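Local coordinates for extracellular solute-binding protein, family 1 (Bifidobacterium longum subsp. infantis ATCC 15697, PDB 3OMB) that probably binds an extracellular solute, likely a carbohydrate, for delivery to an ABC-type membrane transporter, and holds a magnesium ion, at residues 132-137 with 423-428; 123-128 with 368-373; 166-171 with 306-311. All coordinates share one frame; numbering follows the deposited sequence.

From the N terminus, residues 123-128 lead into helix 126-134, and 132-137 run from its end into helix 136-142. Contact 3 closes first, when 306-311 returns to pair with 166-171 in the four-stranded sheet of the magnesium-bearing part. The chain then comes back to helix 126-134: helix 363-373 closes contact 2 at its start, and the loop before strand 431-433 closes contact 1 at its end. The loops of contacts 1 and 2 cross, and both enclose that of contact 3. Contacts 1 and 2 touch, their centres about 13 Å apart, whereas contacts 2 and 3, on opposite sides of the chain's centre, have centres about 42 Å apart.

Contact 1. Residues 132-137 with 423-428; sequences FKQKPD and VGWIPD
Gln134 and Pro427 bring the two backbones nearest, their CA atoms 7.9 Å apart, so side chains must bridge the gap between the junction of helices 126-134 and 136-142 and the irregular loop 423-428. Gln134 does this with an extended chain: CG lies opposite the backbone N (chi1 -161°), which sends the amide toward the loop. Its OE1 accepts a hydrogen bond from Asp428 N at 2.8 Å; the N-H...O angle of 160° makes the bond fairly straight, although the donor is tilted somewhat out of the carbonyl plane. The same OE1 lies at the edge of the Trp425 indole, 3.2 Å from CZ3, with the amide steeply inclined to the ring. Pro427 CB sits over one indole face, toward the rim, and Phe131 stacks on Trp425.

Lys135, between the two helices, reaches Asp428 from the opposite direction. Its NZ forms a short salt bridge of 2.5 Å to Asp428 OD1, arriving on the syn side and out of the carboxylate plane. NZ has a second acidic partner in Glu348, which probably helps keep the ammonium group charged. The other carboxylate oxygen, Asp428 OD2, accepts a hydrogen bond from a water at 2.5 Å; that water is bound weakly to Gln134 O and Lys135 NZ as well. Gln134 NE2 bonds to Glu429. Far from the magnesium site, the contact joins the helix junction to the loop before strand 431-433 by a salt bridge and a side-chain-to-backbone bond beside Trp425, in a fold consistent with a type 2 periplasmic-binding protein.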
loop_
_atom_site.group_PDB
_atom_site.type_symbol
_atom_site.label_atom_id
_atom_site.label_comp_id
_atom_site.label_asym_id
_atom_site.label_seq_id
_atom_site.Cartn_x
_atom_site.Cartn_y
_atom_site.Cartn_z
ATOM N N PHE A 132 2.167 -20.320 -2.785
ATOM C CA PHE A 132 1.023 -20.310 -3.697
ATOM C C PHE A 132 -0.128 -21.170 -3.167
ATOM O O PHE A 132 -1.291 -20.835 -3.369
ATOM C CB PHE A 132 1.394 -20.804 -5.100
ATOM C CG PHE A 132 2.317 -19.874 -5.884
ATOM C CD1 PHE A 132 2.655 -18.592 -5.407
ATOM C CD2 PHE A 132 2.807 -20.273 -7.134
ATOM C CE1 PHE A 132 3.490 -17.744 -6.159
ATOM C CE2 PHE A 132 3.642 -19.427 -7.891
ATOM C CZ PHE A 132 3.976 -18.164 -7.402
ATOM N N LYS A 133 0.182 -22.260 -2.470
ATOM C CA LYS A 133 -0.873 -23.137 -1.995
ATOM C C LYS A 133 -1.675 -22.481 -0.868
ATOM O O LYS A 133 -2.911 -22.516 -0.888
ATOM C CB LYS A 133 -0.318 -24.490 -1.560
ATOM C CG LYS A 133 -1.391 -25.466 -1.093
ATOM C CD LYS A 133 -0.776 -26.737 -0.559
ATOM C CE LYS A 133 -1.740 -27.443 0.378
ATOM N NZ LYS A 133 -1.333 -28.866 0.554
ATOM N N GLN A 134 -0.983 -21.876 0.091
ATOM C CA GLN A 134 -1.640 -21.197 1.203
ATOM C C GLN A 134 -2.275 -19.824 0.848
ATOM O O GLN A 134 -3.268 -19.419 1.462
ATOM C CB GLN A 134 -0.639 -21.025 2.356
ATOM C CG GLN A 134 -1.309 -20.756 3.681
ATOM C CD GLN A 134 -0.306 -20.624 4.785
ATOM O OE1 GLN A 134 0.138 -19.523 5.090
ATOM N NE2 GLN A 134 0.099 -21.750 5.358
ATOM N N LYS A 135 -1.699 -19.124 -0.129
ATOM C CA LYS A 135 -2.150 -17.791 -0.505
ATOM C C LYS A 135 -2.435 -17.782 -2.005
ATOM O O LYS A 135 -1.596 -17.332 -2.805
ATOM C CB LYS A 135 -1.067 -16.747 -0.201
ATOM C CG LYS A 135 -0.385 -16.845 1.164
ATOM C CD LYS A 135 -1.262 -16.309 2.249
ATOM C CE LYS A 135 -0.620 -16.471 3.622
ATOM N NZ LYS A 135 -1.453 -15.702 4.606
ATOM N N PRO A 136 -3.620 -18.264 -2.406
ATOM C CA PRO A 136 -3.861 -18.339 -3.850
ATOM C C PRO A 136 -3.875 -16.979 -4.535
ATOM O O PRO A 136 -3.715 -16.917 -5.760
ATOM C CB PRO A 136 -5.226 -19.032 -3.966
ATOM C CG PRO A 136 -5.647 -19.373 -2.573
ATOM C CD PRO A 136 -4.823 -18.575 -1.620
ATOM N N ASP A 137 -4.057 -15.893 -3.787
ATOM C CA ASP A 137 -3.986 -14.572 -4.434
ATOM C C ASP A 137 -2.549 -14.181 -4.850
ATOM O O ASP A 137 -2.365 -13.395 -5.791
ATOM C CB ASP A 137 -4.653 -13.475 -3.596
ATOM C CG ASP A 137 -6.209 -13.506 -3.678
ATOM O OD1 ASP A 137 -6.809 -14.448 -4.281
ATOM O OD2 ASP A 137 -6.836 -12.570 -3.124
ATOM N N VAL A 423 11.466 -10.186 0.270
ATOM C CA VAL A 423 11.054 -10.958 -0.870
ATOM C C VAL A 423 11.066 -12.394 -0.351
ATOM O O VAL A 423 12.118 -12.992 -0.148
ATOM C CB VAL A 423 12.022 -10.706 -2.029
ATOM C CG1 VAL A 423 11.684 -11.559 -3.206
ATOM C CG2 VAL A 423 11.954 -9.247 -2.443
ATOM N N GLY A 424 9.883 -12.929 -0.104
ATOM C CA GLY A 424 9.727 -14.165 0.653
ATOM C C GLY A 424 8.293 -14.131 1.118
ATOM O O GLY A 424 7.497 -13.374 0.578
ATOM N N TRP A 425 7.940 -14.950 2.093
ATOM C CA TRP A 425 6.575 -14.935 2.593
ATOM C C TRP A 425 6.550 -15.403 4.045
ATOM O O TRP A 425 7.296 -16.286 4.415
ATOM C CB TRP A 425 5.635 -15.760 1.713
ATOM C CG TRP A 425 5.756 -17.265 1.851
ATOM C CD1 TRP A 425 6.846 -18.034 1.532
ATOM C CD2 TRP A 425 4.748 -18.174 2.329
ATOM N NE1 TRP A 425 6.573 -19.357 1.771
ATOM C CE2 TRP A 425 5.303 -19.474 2.280
ATOM C CE3 TRP A 425 3.436 -18.013 2.807
ATOM C CZ2 TRP A 425 4.587 -20.621 2.671
ATOM C CZ3 TRP A 425 2.714 -19.164 3.203
ATOM C CH2 TRP A 425 3.301 -20.446 3.140
ATOM N N ILE A 426 5.714 -14.766 4.861
ATOM C CA ILE A 426 5.544 -15.162 6.255
ATOM C C ILE A 426 4.335 -16.067 6.278
ATOM O O ILE A 426 3.216 -15.602 5.996
ATOM C CB ILE A 426 5.267 -13.963 7.202
ATOM C CG1 ILE A 426 6.381 -12.907 7.126
ATOM C CG2 ILE A 426 5.079 -14.453 8.671
ATOM C CD1 ILE A 426 7.708 -13.384 7.576
ATOM N N PRO A 427 4.548 -17.357 6.613
ATOM C CA PRO A 427 3.464 -18.352 6.548
ATOM C C PRO A 427 2.465 -18.173 7.697
ATOM O O PRO A 427 2.830 -17.623 8.744
ATOM C CB PRO A 427 4.206 -19.678 6.666
ATOM C CG PRO A 427 5.453 -19.316 7.542
ATOM C CD PRO A 427 5.813 -17.915 7.144
ATOM N N ASP A 428 1.224 -18.638 7.509
ATOM C CA ASP A 428 0.183 -18.464 8.534
ATOM C C ASP A 428 0.514 -19.181 9.828
ATOM O O ASP A 428 0.035 -18.787 10.910
ATOM C CB ASP A 428 -1.172 -18.930 8.053
ATOM C CG ASP A 428 -1.801 -17.970 7.055
ATOM O OD1 ASP A 428 -1.264 -16.841 6.873
ATOM O OD2 ASP A 428 -2.831 -18.362 6.452
HETATM O O HOH W 1 -3.946 -17.814 4.321
#

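Contact 2. Residues 123-128 with 368-373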
loop_
_atom_site.group_PDB
_atom_site.type_symbol
_atom_site.label_atom_id
_atom_site.label_comp_id
_atom_site.label_asym_id
_atom_site.label_seq_id
_atom_site.Cartn_x
_atom_site.Cartn_y
_atom_site.Cartn_z
ATOM N N ASP A 123 9.588 -26.943 -9.467
ATOM C CA ASP A 123 10.145 -28.075 -8.735
ATOM C C ASP A 123 11.419 -27.707 -7.966
ATOM O O ASP A 123 11.756 -28.336 -6.968
ATOM C CB ASP A 123 10.413 -29.242 -9.687
ATOM C CG ASP A 123 9.138 -29.987 -10.057
ATOM O OD1 ASP A 123 8.029 -29.382 -9.961
ATOM O OD2 ASP A 123 9.241 -31.183 -10.433
ATOM N N LYS A 124 12.112 -26.682 -8.443
ATOM C CA LYS A 124 13.269 -26.145 -7.740
ATOM C C LYS A 124 12.848 -25.065 -6.731
ATOM O O LYS A 124 13.688 -24.515 -6.024
ATOM C CB LYS A 124 14.301 -25.590 -8.744
ATOM C CG LYS A 124 15.067 -26.669 -9.561
ATOM C CD LYS A 124 15.840 -27.633 -8.638
ATOM C CE LYS A 124 16.763 -28.590 -9.404
ATOM N NZ LYS A 124 17.961 -27.877 -9.957
ATOM N N LEU A 125 11.549 -24.768 -6.668
ATOM C CA LEU A 125 11.037 -23.719 -5.785
ATOM C C LEU A 125 9.917 -24.210 -4.861
ATOM O O LEU A 125 8.842 -23.613 -4.805
ATOM C CB LEU A 125 10.586 -22.505 -6.605
ATOM C CG LEU A 125 11.637 -21.866 -7.513
ATOM C CD1 LEU A 125 10.982 -20.803 -8.388
ATOM C CD2 LEU A 125 12.804 -21.269 -6.729
ATOM N N PRO A 126 10.175 -25.291 -4.102
ATOM C CA PRO A 126 9.141 -25.839 -3.222
ATOM C C PRO A 126 8.564 -24.815 -2.224
ATOM O O PRO A 126 7.368 -24.863 -1.949
ATOM C CB PRO A 126 9.887 -26.953 -2.481
ATOM C CG PRO A 126 11.306 -26.554 -2.558
ATOM C CD PRO A 126 11.451 -25.995 -3.916
ATOM N N ASN A 127 9.379 -23.897 -1.712
ATOM C CA ASN A 127 8.876 -22.853 -0.797
ATOM C C ASN A 127 7.923 -21.873 -1.464
ATOM O O ASN A 127 6.992 -21.360 -0.837
ATOM C CB ASN A 127 10.025 -22.101 -0.133
ATOM C CG ASN A 127 10.814 -22.989 0.825
ATOM O OD1 ASN A 127 10.230 -23.767 1.566
ATOM N ND2 ASN A 127 12.141 -22.871 0.814
ATOM N N VAL A 128 8.154 -21.620 -2.744
ATOM C CA VAL A 128 7.241 -20.795 -3.549
ATOM C C VAL A 128 5.927 -21.531 -3.793
ATOM O O VAL A 128 4.834 -20.932 -3.652
ATOM C CB VAL A 128 7.899 -20.407 -4.875
ATOM C CG1 VAL A 128 6.958 -19.582 -5.709
ATOM C CG2 VAL A 128 9.232 -19.674 -4.600
ATOM N N LYS A 368 18.229 -21.895 -6.250
ATOM C CA LYS A 368 18.447 -22.333 -4.882
ATOM C C LYS A 368 18.399 -21.138 -3.913
ATOM O O LYS A 368 17.822 -21.220 -2.828
ATOM C CB LYS A 368 19.787 -23.039 -4.800
ATOM C CG LYS A 368 19.916 -24.009 -3.648
ATOM C CD LYS A 368 21.262 -24.728 -3.724
ATOM C CE LYS A 368 21.674 -25.179 -2.316
ATOM N NZ LYS A 368 23.074 -25.707 -2.261
ATOM N N LEU A 369 18.990 -20.026 -4.318
ATOM C CA LEU A 369 18.966 -18.833 -3.496
ATOM C C LEU A 369 17.519 -18.322 -3.346
ATOM O O LEU A 369 17.076 -17.976 -2.245
ATOM C CB LEU A 369 19.856 -17.761 -4.128
ATOM C CG LEU A 369 19.950 -16.392 -3.448
ATOM C CD1 LEU A 369 20.352 -16.568 -2.004
ATOM C CD2 LEU A 369 20.999 -15.536 -4.135
ATOM N N ALA A 370 16.788 -18.301 -4.457
ATOM C CA ALA A 370 15.423 -17.810 -4.458
ATOM C C ALA A 370 14.539 -18.704 -3.581
ATOM O O ALA A 370 13.716 -18.208 -2.811
ATOM C CB ALA A 370 14.869 -17.721 -5.919
ATOM N N ASN A 371 14.736 -20.016 -3.662
ATOM C CA ASN A 371 13.915 -20.898 -2.863
ATOM C C ASN A 371 14.172 -20.666 -1.368
ATOM O O ASN A 371 13.239 -20.675 -0.566
ATOM C CB ASN A 371 14.125 -22.366 -3.245
ATOM C CG ASN A 371 13.241 -23.299 -2.436
ATOM O OD1 ASN A 371 12.006 -23.208 -2.490
ATOM N ND2 ASN A 371 13.862 -24.182 -1.661
ATOM N N LEU A 372 15.431 -20.441 -1.007
ATOM C CA LEU A 372 15.787 -20.200 0.386
ATOM C C LEU A 372 15.193 -18.885 0.914
ATOM O O LEU A 372 14.845 -18.808 2.092
ATOM C CB LEU A 372 17.311 -20.238 0.597
ATOM C CG LEU A 372 18.001 -21.611 0.640
ATOM C CD1 LEU A 372 19.508 -21.475 0.486
ATOM C CD2 LEU A 372 17.686 -22.381 1.915
ATOM N N LEU A 373 15.081 -17.877 0.044
ATOM C CA LEU A 373 14.475 -16.579 0.409
ATOM C C LEU A 373 13.015 -16.730 0.801
ATOM O O LEU A 373 12.524 -16.010 1.668
ATOM C CB LEU A 373 14.624 -15.544 -0.715
ATOM C CG LEU A 373 16.032 -14.955 -0.862
ATOM C CD1 LEU A 373 16.145 -14.302 -2.208
ATOM C CD2 LEU A 373 16.345 -13.959 0.279
#
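Asn371 and Asn127 meet with their side chains crossing at about a right angle, yet their amide groups lie nearly parallel, the planes only 6° apart. The closest CA atoms across the contact are those of Leu125 and Asn371, at 5.0 Å. A trans first torsion (chi1 -179°) carries the Asn371 amide out from its helix to the beginning of helix 126-134. OD1 there accepts a hydrogen bond from Asn127 N at 2.8 Å, with the donor in the carbonyl plane. In return, Asn127 ND2 donates to Asn371 O, also at 2.8 Å; this oxygen lies near the plane of the Asn127 amide, but ND2 stands well above the carbonyl plane of the acceptor, 52° out of it. One asparagine therefore takes a backbone N-H with its side chain and offers its own backbone oxygen to the partner's side chain.

The Pro126 and Asn371 side chains also cross at about a right angle, with Pro126 CD 3.2 Å from Asn371 OD1. Leu125 slides past Asn371 in the opposite sense, putting CD2 at 3.9 Å from Asn371 CB and at 4.2 Å from Ala370 CB, an apolar touch beside the polar exchange.

Asn127 touches Tyr374 and Ser375 just beyond helix 363-373. That helix packs through Leu372 on helix 59-68, through Ala370 on Leu354 and Ile356 of strand 352-356, and through Leu369 on Val42 and Val44 of strand 41-48.

Contact 3. Residues 166-171 with 306-311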
loop_
_atom_site.group_PDB
_atom_site.type_symbol
_atom_site.label_atom_id
_atom_site.label_comp_id
_atom_site.label_asym_id
_atom_site.label_seq_id
_atom_site.Cartn_x
_atom_site.Cartn_y
_atom_site.Cartn_z
ATOM N N HIS A 166 -7.493 3.748 7.403
ATOM C CA HIS A 166 -8.423 3.852 8.517
ATOM C C HIS A 166 -8.789 5.298 8.740
ATOM O O HIS A 166 -8.102 6.189 8.243
ATOM C CB HIS A 166 -7.816 3.253 9.782
ATOM C CG HIS A 166 -7.095 1.974 9.518
ATOM N ND1 HIS A 166 -5.743 1.933 9.259
ATOM C CD2 HIS A 166 -7.551 0.711 9.348
ATOM C CE1 HIS A 166 -5.384 0.686 8.999
ATOM N NE2 HIS A 166 -6.463 -0.076 9.054
HETATM N N MSE A 167 -9.905 5.515 9.431
HETATM C CA MSE A 167 -10.367 6.841 9.782
HETATM C C MSE A 167 -10.296 6.944 11.299
HETATM O O MSE A 167 -10.908 6.158 12.017
HETATM C CB MSE A 167 -11.815 7.011 9.307
HETATM C CG MSE A 167 -12.403 8.355 9.647
HETATM SE SE MSE A 167 -14.132 8.529 8.828
HETATM C CE MSE A 167 -14.385 10.438 9.044
ATOM N N LEU A 168 -9.538 7.907 11.788
ATOM C CA LEU A 168 -9.235 8.023 13.211
ATOM C C LEU A 168 -9.930 9.225 13.809
ATOM O O LEU A 168 -10.018 10.283 13.176
ATOM C CB LEU A 168 -7.729 8.187 13.400
ATOM C CG LEU A 168 -6.871 7.142 12.704
ATOM C CD1 LEU A 168 -5.383 7.514 12.803
ATOM C CD2 LEU A 168 -7.178 5.702 13.277
ATOM N N ILE A 169 -10.404 9.093 15.039
ATOM C CA ILE A 169 -11.102 10.216 15.680
ATOM C C ILE A 169 -10.687 10.364 17.128
ATOM O O ILE A 169 -10.392 9.354 17.805
ATOM C CB ILE A 169 -12.641 10.104 15.549
ATOM C CG1 ILE A 169 -13.307 11.363 16.137
ATOM C CG2 ILE A 169 -13.181 8.819 16.216
ATOM C CD1 ILE A 169 -14.717 11.596 15.642
ATOM N N ASN A 170 -10.630 11.617 17.598
ATOM C CA ASN A 170 -10.312 11.876 18.982
ATOM C C ASN A 170 -11.527 11.560 19.849
ATOM O O ASN A 170 -12.418 12.387 20.002
ATOM C CB ASN A 170 -9.812 13.307 19.211
ATOM C CG ASN A 170 -9.177 13.497 20.600
ATOM O OD1 ASN A 170 -9.675 12.999 21.592
ATOM N ND2 ASN A 170 -8.075 14.224 20.654
ATOM N N LYS A 171 -11.513 10.351 20.406
ATOM C CA LYS A 171 -12.523 9.820 21.309
ATOM C C LYS A 171 -12.592 10.564 22.669
ATOM O O LYS A 171 -13.669 10.752 23.218
ATOM C CB LYS A 171 -12.215 8.326 21.489
ATOM C CG LYS A 171 -13.094 7.516 22.429
ATOM C CD LYS A 171 -14.552 7.488 22.039
ATOM C CE LYS A 171 -15.294 6.531 22.995
ATOM N NZ LYS A 171 -16.718 6.547 22.690
ATOM N N GLY A 306 -8.929 16.574 15.268
ATOM C CA GLY A 306 -10.067 15.743 15.678
ATOM C C GLY A 306 -10.177 14.459 14.899
ATOM O O GLY A 306 -10.402 13.404 15.500
ATOM N N VAL A 307 -10.008 14.549 13.576
ATOM C CA VAL A 307 -10.284 13.448 12.617
ATOM C C VAL A 307 -9.206 13.477 11.522
ATOM O O VAL A 307 -8.905 14.558 10.978
ATOM C CB VAL A 307 -11.688 13.606 11.919
ATOM C CG1 VAL A 307 -11.915 12.530 10.826
ATOM C CG2 VAL A 307 -12.832 13.562 12.919
ATOM N N VAL A 308 -8.630 12.309 11.209
ATOM C CA VAL A 308 -7.756 12.131 10.045
ATOM C C VAL A 308 -7.962 10.728 9.481
ATOM O O VAL A 308 -8.478 9.844 10.177
ATOM C CB VAL A 308 -6.222 12.227 10.380
ATOM C CG1 VAL A 308 -5.862 13.579 10.888
ATOM C CG2 VAL A 308 -5.778 11.115 11.398
ATOM N N PHE A 309 -7.492 10.514 8.256
ATOM C CA PHE A 309 -7.283 9.152 7.749
ATOM C C PHE A 309 -5.839 8.793 7.997
ATOM O O PHE A 309 -4.943 9.622 7.804
ATOM C CB PHE A 309 -7.632 9.040 6.252
ATOM C CG PHE A 309 -9.054 9.419 5.951
ATOM C CD1 PHE A 309 -10.103 8.578 6.318
ATOM C CD2 PHE A 309 -9.347 10.628 5.332
ATOM C CE1 PHE A 309 -11.432 8.926 6.036
ATOM C CE2 PHE A 309 -10.656 10.981 5.048
ATOM C CZ PHE A 309 -11.705 10.138 5.414
ATOM N N GLY A 310 -5.602 7.570 8.450
ATOM C CA GLY A 310 -4.239 7.164 8.752
ATOM C C GLY A 310 -4.096 5.706 9.104
ATOM O O GLY A 310 -5.039 4.931 8.951
ATOM N N TRP A 311 -2.900 5.335 9.557
ATOM C CA TRP A 311 -2.608 3.935 9.892
ATOM C C TRP A 311 -3.224 3.532 11.231
ATOM O O TRP A 311 -3.994 2.562 11.305
ATOM C CB TRP A 311 -1.093 3.704 9.895
ATOM C CG TRP A 311 -0.643 2.290 10.168
ATOM C CD1 TRP A 311 -0.283 1.770 11.370
ATOM C CD2 TRP A 311 -0.475 1.229 9.208
ATOM N NE1 TRP A 311 0.106 0.449 11.230
ATOM C CE2 TRP A 311 -0.001 0.095 9.914
ATOM C CE3 TRP A 311 -0.660 1.135 7.829
ATOM C CZ2 TRP A 311 0.285 -1.124 9.286
ATOM C CZ3 TRP A 311 -0.362 -0.079 7.194
ATOM C CH2 TRP A 311 0.089 -1.201 7.933
#
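Leu168 and Val308 form the hydrogen-bonded heart of an antiparallel pairing between the two inner strands of a four-stranded mixed sheet, strands 166-170 and 305-310. Leu168 N meets Val308 O at 2.7 Å with an N-H...O angle of 175°, and Val308 N returns a bond to Leu168 O at 3.1 Å. The non-hydrogen-bonded pairs beside it, Met167 with Phe309 and Ile169 with Val307, send side chains to one common face. There the selenomethionine Met167, extended with chi1 at 179°, runs past the ring of Phe309, making an oblique Met-aromatic contact (SE to ring centroid 5.0 Å), and ends with CE 3.7 Å from Val307 CG1. Ile169 CD1 packs on Val307 CG2. On the opposite face, Leu168 CD1 touches Val308 CG2.

All the touching residues are buried, so the contact has no solvent side. What is loose is a single bond, the weak one from His166 N to Gly310 O; its companion from Gly310 N to His166 O is sound at 2.9 Å and 155°. At the other end, Asn170 N bonds to Gly306 O, and Asn170 OD1 takes the N-H of Trp173 in the following helix; the Asn170 side chain lies about 7 Å from that of the magnesium ligand Asn201.

Gly310 O accepts a further bond: while His166 NE2 bonds to Asn445, His166 ND1 donates to Gly310 O at 3.1 Å, in the carbonyl plane and on a lone pair.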